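Local coordinates for holo-[acyl-carrier-protein] synthase (Helicobacter pylori, PDB 5XUK) that belongs to the 4'-phosphopantetheinyl transferase superfamily and binds coenzyme A in a pocket shared between subunits of a three-chain assembly, at residues A[49-52]-A[53-56]; A[72-75]-A[76-80]. One frame throughout, in Å; residues are numbered along the deposited sequence.

Contact 1 is buried and helical; contact 2 is partly buried and lies at a beta-hairpin nearer the surface. Their centres are about 17 Å apart, and contact 1 closes before contact 2 opens in the chain. They meet where Leu49 and Lys50 of helix 40-56 pack against Ile72 of strand 70-74. Each faces a different coenzyme A molecule. Residues 49-56 bring a lysine to its diphosphate and aliphatic carbon to its adenosine. Residues 72-80 meet the adenine mostly through loop backbone and small side chains, and meet the 3'-phosphate through Lys74 and Asn78. Helix bonds shape the first contact and turn bonds the second; in each a serine hydroxyl bonds the backbone, as donor and acceptor respectively.

Contact 1 of 2, residues A[49-52]-A[53-56]; sequences LKEA and CSKA. With COA (coenzyme A), chain B.
The last turns of helix 40-56 line a coenzyme A site, and here Ser54 turns its hydroxyl back on Glu51. Ser54 OG donates to Glu51 O at 2.6 Å. It comes from the side of the carbonyl, with a C=O...OG angle of 122°. The torsion explains this: OG sits between the backbone N and the carbonyl carbon (chi1 63°). Lys55 N donates to the same Glu51 O at 3.0 Å. Glu51 O thus accepts from both, with a further weak bond from Ser54 N. The neighbouring helix bonds run from Cys53 N to Leu49 O, from Ser54 N to Lys50 O and from Ala56 N to Ala52 O.

Glu51 and Lys55 stand one alpha-helical turn apart, and both reach the ligand. This helix packs with Leu49, Ala52 and Ala56 against strand 107-114, while Glu51 and Lys55 meet coenzyme A. The Lys55 chain is extended beyond CG and runs alongside the adenosine. Its CG lies 3.8 Å from N3A of the adenine, and its CE lies 3.3 Å from the ribose oxygen O4B. Its NZ donates to the diphosphate oxygen O2A at 3.0 Å. That amine also forms a salt bridge with Asp5 and bonds the carbonyls of Ile4 and of Ile101 of the second subunit.

Glu51 bends at chi2 (-69°) toward the pantetheine part of the ligand. Its OE1 accepts a weak hydrogen bond from N8P at 3.4 Å. Ser54 OG touches the methyl carbon CEP at 3.5 Å. Lys50 points elsewhere: its NZ pairs with Glu32 and bonds the carbonyls of Phe27, Phe67 and Ile70.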
loop_
_atom_site.group_PDB
_atom_site.type_symbol
_atom_site.label_atom_id
_atom_site.label_comp_id
_atom_site.label_asym_id
_atom_site.label_seq_id
_atom_site.Cartn_x
_atom_site.Cartn_y
_atom_site.Cartn_z
ATOM N N LEU A 49 -8.589 7.003 -1.918
ATOM C CA LEU A 49 -7.611 8.008 -1.501
ATOM C C LEU A 49 -8.115 8.876 -0.362
ATOM O O LEU A 49 -7.327 9.341 0.455
ATOM C CB LEU A 49 -7.230 8.888 -2.700
ATOM C CG LEU A 49 -6.276 10.051 -2.461
ATOM C CD1 LEU A 49 -4.989 9.510 -1.894
ATOM C CD2 LEU A 49 -6.015 10.801 -3.761
ATOM N N LYS A 50 -9.419 9.140 -0.330
ATOM C CA LYS A 50 -9.975 9.970 0.728
ATOM C C LYS A 50 -10.052 9.159 2.021
ATOM O O LYS A 50 -9.691 9.624 3.087
ATOM C CB LYS A 50 -11.347 10.502 0.318
ATOM C CG LYS A 50 -11.270 11.538 -0.797
ATOM C CD LYS A 50 -12.457 12.505 -0.774
ATOM C CE LYS A 50 -12.384 13.516 -1.925
ATOM N NZ LYS A 50 -13.209 14.748 -1.705
ATOM N N GLU A 51 -10.526 7.936 1.924
ATOM C CA GLU A 51 -10.437 7.025 3.060
ATOM C C GLU A 51 -9.008 6.926 3.597
ATOM O O GLU A 51 -8.794 7.072 4.792
ATOM C CB GLU A 51 -10.948 5.656 2.672
ATOM C CG GLU A 51 -12.434 5.607 2.370
ATOM C CD GLU A 51 -13.307 5.825 3.599
ATOM O OE1 GLU A 51 -14.494 5.431 3.553
ATOM O OE2 GLU A 51 -12.813 6.374 4.607
ATOM N N ALA A 52 -8.029 6.753 2.704
ATOM C CA ALA A 52 -6.633 6.544 3.098
ATOM C C ALA A 52 -6.077 7.761 3.806
ATOM O O ALA A 52 -5.234 7.647 4.709
ATOM C CB ALA A 52 -5.784 6.218 1.874
ATOM N N CYS A 53 -6.514 8.934 3.351
ATOM C CA CYS A 53 -6.150 10.206 3.969
ATOM C C CYS A 53 -6.704 10.337 5.390
ATOM O O CYS A 53 -6.043 10.911 6.266
ATOM C CB CYS A 53 -6.699 11.376 3.153
ATOM S SG CYS A 53 -6.006 12.957 3.682
ATOM N N SER A 54 -7.929 9.853 5.591
ATOM C CA SER A 54 -8.581 9.959 6.889
ATOM C C SER A 54 -7.920 9.004 7.878
ATOM O O SER A 54 -7.769 9.347 9.043
ATOM C CB SER A 54 -10.083 9.715 6.795
ATOM O OG SER A 54 -10.445 8.401 6.359
ATOM N N LYS A 55 -7.488 7.836 7.395
ATOM C CA LYS A 55 -6.749 6.876 8.222
ATOM C C LYS A 55 -5.340 7.360 8.541
ATOM O O LYS A 55 -4.814 7.071 9.611
ATOM C CB LYS A 55 -6.640 5.525 7.533
ATOM C CG LYS A 55 -7.943 4.783 7.333
ATOM C CD LYS A 55 -7.629 3.390 6.828
ATOM C CE LYS A 55 -8.882 2.629 6.502
ATOM N NZ LYS A 55 -8.508 1.358 5.858
ATOM N N ALA A 56 -4.726 8.081 7.608
ATOM C CA ALA A 56 -3.364 8.572 7.795
ATOM C C ALA A 56 -3.312 9.631 8.892
ATOM O O ALA A 56 -2.312 9.732 9.596
ATOM C CB ALA A 56 -2.806 9.122 6.486
HETATM N N1A COA B . -7.587 5.860 11.946
HETATM C C2A COA B . -6.829 4.975 11.264
HETATM N N3A COA B . -7.277 3.759 10.904
HETATM C C4A COA B . -8.518 3.364 11.234
HETATM C C5A COA B . -9.395 4.277 11.979
HETATM C C6A COA B . -8.848 5.599 12.330
HETATM N N6A COA B . -9.586 6.513 13.013
HETATM N N7A COA B . -10.555 3.626 12.168
HETATM C C8A COA B . -10.458 2.400 11.586
HETATM N N9A COA B . -9.222 2.253 11.038
HETATM C C1B COA B . -8.717 1.058 10.354
HETATM C C2B COA B . -8.875 -0.161 11.270
HETATM O O2B COA B . -7.657 -0.891 11.414
HETATM C C3B COA B . -9.899 -1.038 10.590
HETATM O O3B COA B . -9.600 -2.430 10.640
HETATM P P3B COA B . -9.874 -3.336 11.962
HETATM O O7A COA B . -11.107 -2.723 12.596
HETATM O O8A COA B . -10.167 -4.710 11.417
HETATM O O9A COA B . -8.572 -3.174 12.726
HETATM C C4B COA B . -9.826 -0.554 9.163
HETATM O O4B COA B . -9.503 0.834 9.193
HETATM C C5B COA B . -11.111 -0.796 8.411
HETATM O O5B COA B . -10.658 -1.203 7.139
HETATM P P1A COA B . -11.414 -0.815 5.809
HETATM O O1A COA B . -12.493 -1.875 5.734
HETATM O O2A COA B . -10.458 -0.596 4.661
HETATM O O3A COA B . -11.928 0.638 6.187
HETATM P P2A COA B . -13.179 1.275 5.419
HETATM O O4A COA B . -12.727 1.806 4.065
HETATM O O5A COA B . -14.313 0.268 5.487
HETATM O O6A COA B . -13.496 2.496 6.437
HETATM C CBP COA B . -13.051 4.370 7.959
HETATM C CCP COA B . -12.554 3.042 7.379
HETATM C CDP COA B . -12.904 4.374 9.473
HETATM C CEP COA B . -12.214 5.509 7.394
HETATM C CAP COA B . -14.542 4.525 7.603
HETATM O OAP COA B . -15.333 3.782 8.537
HETATM C C9P COA B . -15.039 5.937 7.594
HETATM O O9P COA B . -14.737 6.718 8.483
HETATM N N8P COA B . -15.835 6.248 6.568
#

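Contact 2 of 2, residues A[72-75]-A[76-80]; sequences ISKS and PKNAP. With COA (coenzyme A), chain C.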
loop_
_atom_site.group_PDB
_atom_site.type_symbol
_atom_site.label_atom_id
_atom_site.label_comp_id
_atom_site.label_asym_id
_atom_site.label_seq_id
_atom_site.Cartn_x
_atom_site.Cartn_y
_atom_site.Cartn_z
ATOM N N ILE A 72 -8.796 16.490 -3.811
ATOM C CA ILE A 72 -7.867 15.843 -4.736
ATOM C C ILE A 72 -7.789 16.649 -6.046
ATOM O O ILE A 72 -8.817 17.049 -6.583
ATOM C CB ILE A 72 -8.314 14.412 -5.110
ATOM C CG1 ILE A 72 -8.532 13.542 -3.860
ATOM C CG2 ILE A 72 -7.276 13.760 -6.032
ATOM C CD1 ILE A 72 -9.486 12.392 -4.119
ATOM N N SER A 73 -6.573 16.870 -6.543
ATOM C CA SER A 73 -6.323 17.435 -7.870
ATOM C C SER A 73 -5.184 16.670 -8.545
ATOM O O SER A 73 -4.569 15.791 -7.934
ATOM C CB SER A 73 -5.963 18.919 -7.771
ATOM O OG SER A 73 -4.833 19.132 -6.937
ATOM N N LYS A 74 -4.912 17.015 -9.804
ATOM C CA LYS A 74 -3.916 16.324 -10.613
ATOM C C LYS A 74 -2.808 17.260 -11.080
ATOM O O LYS A 74 -3.066 18.405 -11.445
ATOM C CB LYS A 74 -4.566 15.715 -11.852
ATOM C CG LYS A 74 -5.548 14.579 -11.608
ATOM C CD LYS A 74 -4.965 13.451 -10.755
ATOM C CE LYS A 74 -5.460 12.081 -11.188
ATOM N NZ LYS A 74 -6.687 12.138 -12.034
ATOM N N SER A 75 -1.577 16.751 -11.086
ATOM C CA SER A 75 -0.439 17.457 -11.648
ATOM C C SER A 75 -0.580 17.466 -13.174
ATOM O O SER A 75 -1.438 16.767 -13.729
ATOM C CB SER A 75 0.869 16.769 -11.233
ATOM O OG SER A 75 1.133 15.630 -12.046
ATOM N N PRO A 76 0.258 18.248 -13.869
ATOM C CA PRO A 76 0.241 18.176 -15.343
ATOM C C PRO A 76 0.571 16.776 -15.894
ATOM O O PRO A 76 0.105 16.415 -16.976
ATOM C CB PRO A 76 1.309 19.185 -15.765
ATOM C CG PRO A 76 1.465 20.105 -14.600
ATOM C CD PRO A 76 1.168 19.293 -13.371
ATOM N N LYS A 77 1.344 15.990 -15.143
ATOM C CA LYS A 77 1.662 14.609 -15.532
ATOM C C LYS A 77 0.701 13.555 -14.940
ATOM O O LYS A 77 1.038 12.375 -14.906
ATOM C CB LYS A 77 3.102 14.277 -15.126
ATOM C CG LYS A 77 4.151 15.206 -15.715
ATOM C CD LYS A 77 5.487 15.072 -15.001
ATOM C CE LYS A 77 6.553 15.950 -15.642
ATOM N NZ LYS A 77 6.266 17.406 -15.493
ATOM N N ASN A 78 -0.477 13.984 -14.479
ATOM C CA ASN A 78 -1.539 13.099 -13.939
ATOM C C ASN A 78 -1.228 12.437 -12.578
ATOM O O ASN A 78 -1.804 11.411 -12.230
ATOM C CB ASN A 78 -1.963 12.047 -14.974
ATOM C CG ASN A 78 -3.318 11.420 -14.659
ATOM O OD1 ASN A 78 -4.187 12.051 -14.045
ATOM N ND2 ASN A 78 -3.509 10.172 -15.085
ATOM N N ALA A 79 -0.326 13.046 -11.818
ATOM C CA ALA A 79 0.004 12.610 -10.470
ATOM C C ALA A 79 -1.065 13.127 -9.489
ATOM O O ALA A 79 -1.404 14.315 -9.531
ATOM C CB ALA A 79 1.365 13.169 -10.082
ATOM N N PRO A 80 -1.590 12.255 -8.599
ATOM C CA PRO A 80 -2.614 12.717 -7.645
ATOM C C PRO A 80 -2.043 13.618 -6.565
ATOM O O PRO A 80 -1.025 13.288 -5.963
ATOM C CB PRO A 80 -3.151 11.425 -7.034
ATOM C CG PRO A 80 -2.072 10.421 -7.228
ATOM C CD PRO A 80 -1.365 10.800 -8.504
HETATM N N1A COA C . 2.709 10.314 -10.995
HETATM C C2A COA C . 2.039 9.712 -9.989
HETATM N N3A COA C . 0.898 9.028 -10.183
HETATM C C4A COA C . 0.359 8.932 -11.409
HETATM C C5A COA C . 1.035 9.566 -12.548
HETATM C C6A COA C . 2.289 10.288 -12.271
HETATM N N6A COA C . 2.988 10.902 -13.262
HETATM N N7A COA C . 0.281 9.312 -13.631
HETATM C C8A COA C . -0.787 8.563 -13.244
HETATM N N9A COA C . -0.732 8.353 -11.901
HETATM C C1B COA C . -1.721 7.624 -11.101
HETATM C C2B COA C . -3.112 8.223 -11.335
HETATM O O2B COA C . -3.771 8.556 -10.114
HETATM C C3B COA C . -3.895 7.143 -12.042
HETATM O O3B COA C . -5.243 7.017 -11.600
HETATM P P3B COA C . -6.422 8.025 -12.086
HETATM O O7A COA C . -6.039 8.404 -13.503
HETATM O O8A COA C . -7.669 7.180 -12.064
HETATM O O9A COA C . -6.334 9.130 -11.047
HETATM C C4B COA C . -3.121 5.904 -11.672
HETATM O O4B COA C . -1.750 6.274 -11.537
HETATM C C5B COA C . -3.287 4.800 -12.688
HETATM O O5B COA C . -3.387 3.646 -11.884
HETATM P P1A COA C . -2.783 2.256 -12.323
HETATM O O1A COA C . -3.875 1.699 -13.212
HETATM O O2A COA C . -2.265 1.469 -11.143
HETATM O O3A COA C . -1.480 2.741 -13.087
HETATM P P2A COA C . -0.783 1.793 -14.173
HETATM O O4A COA C . 0.048 0.733 -13.462
HETATM O O5A COA C . -1.857 1.366 -15.157
HETATM O O6A COA C . 0.175 2.894 -14.880
HETATM C CBP COA C . 1.715 4.795 -15.061
HETATM C CCP COA C . 0.575 4.139 -14.278
HETATM C CDP COA C . 1.414 6.267 -15.300
HETATM C CEP COA C . 3.002 4.696 -14.252
HETATM C CAP COA C . 1.839 4.085 -16.422
HETATM O OAP COA C . 0.866 4.617 -17.327
HETATM C C9P COA C . 3.186 4.200 -17.067
HETATM O O9P COA C . 3.782 5.266 -17.095
HETATM N N8P COA C . 3.648 3.073 -17.612
#
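Backbone bonds tie Ser75 back to Asn78 and Ala79, across the loop. Ser75 N donates to Ala79 O at 2.9 Å. Ser75 O accepts from Asn78 N and closes a type I turn from Ser75 to Asn78. Flanking the turn, Lys74 and Pro80 form an antiparallel non-hydrogen-bonded pair, and a CA-H...O contact runs from Lys74 CA to Ala79 O.

The Ser75 hydroxyl accepts two backbone N-H groups inside the loop, one of them weakly. Its OG lies between the backbone N and the carbonyl carbon (chi1 80°) and accepts from Ala79 N at 3.0 Å. A weak bond from Lys77 N reaches the same oxygen.

Other side-chain contacts involve coenzyme A. The Lys74 and Asn78 side chains run alongside each other to the 3'-phosphate. Asn78 OD1 lies 3.1 Å from Lys74 CE. Lys74 NZ is 3.2 Å from phosphate oxygen O9A. Asn78 ND2 donates a weak, long bond of 3.5 Å to O7A of the same phosphate. Around the adenine, Lys77 O lies 2.9 Å from the amino nitrogen N6A. Ala79 CB is 3.3 Å from N1A, and Pro80 CD is 3.3 Å from N3A. The ligand also bonds Ser42 and His103 of this chain and Lys55 of the third subunit.

Asn78 takes the left-handed helical conformation (phi 70°, psi 23°) directly after the two central turn residues. Type I turn and G1 beta bulge together make a 3:5 beta-hairpin, which links strands 70-74 and 80-84 and forms one wall of the coenzyme A pocket.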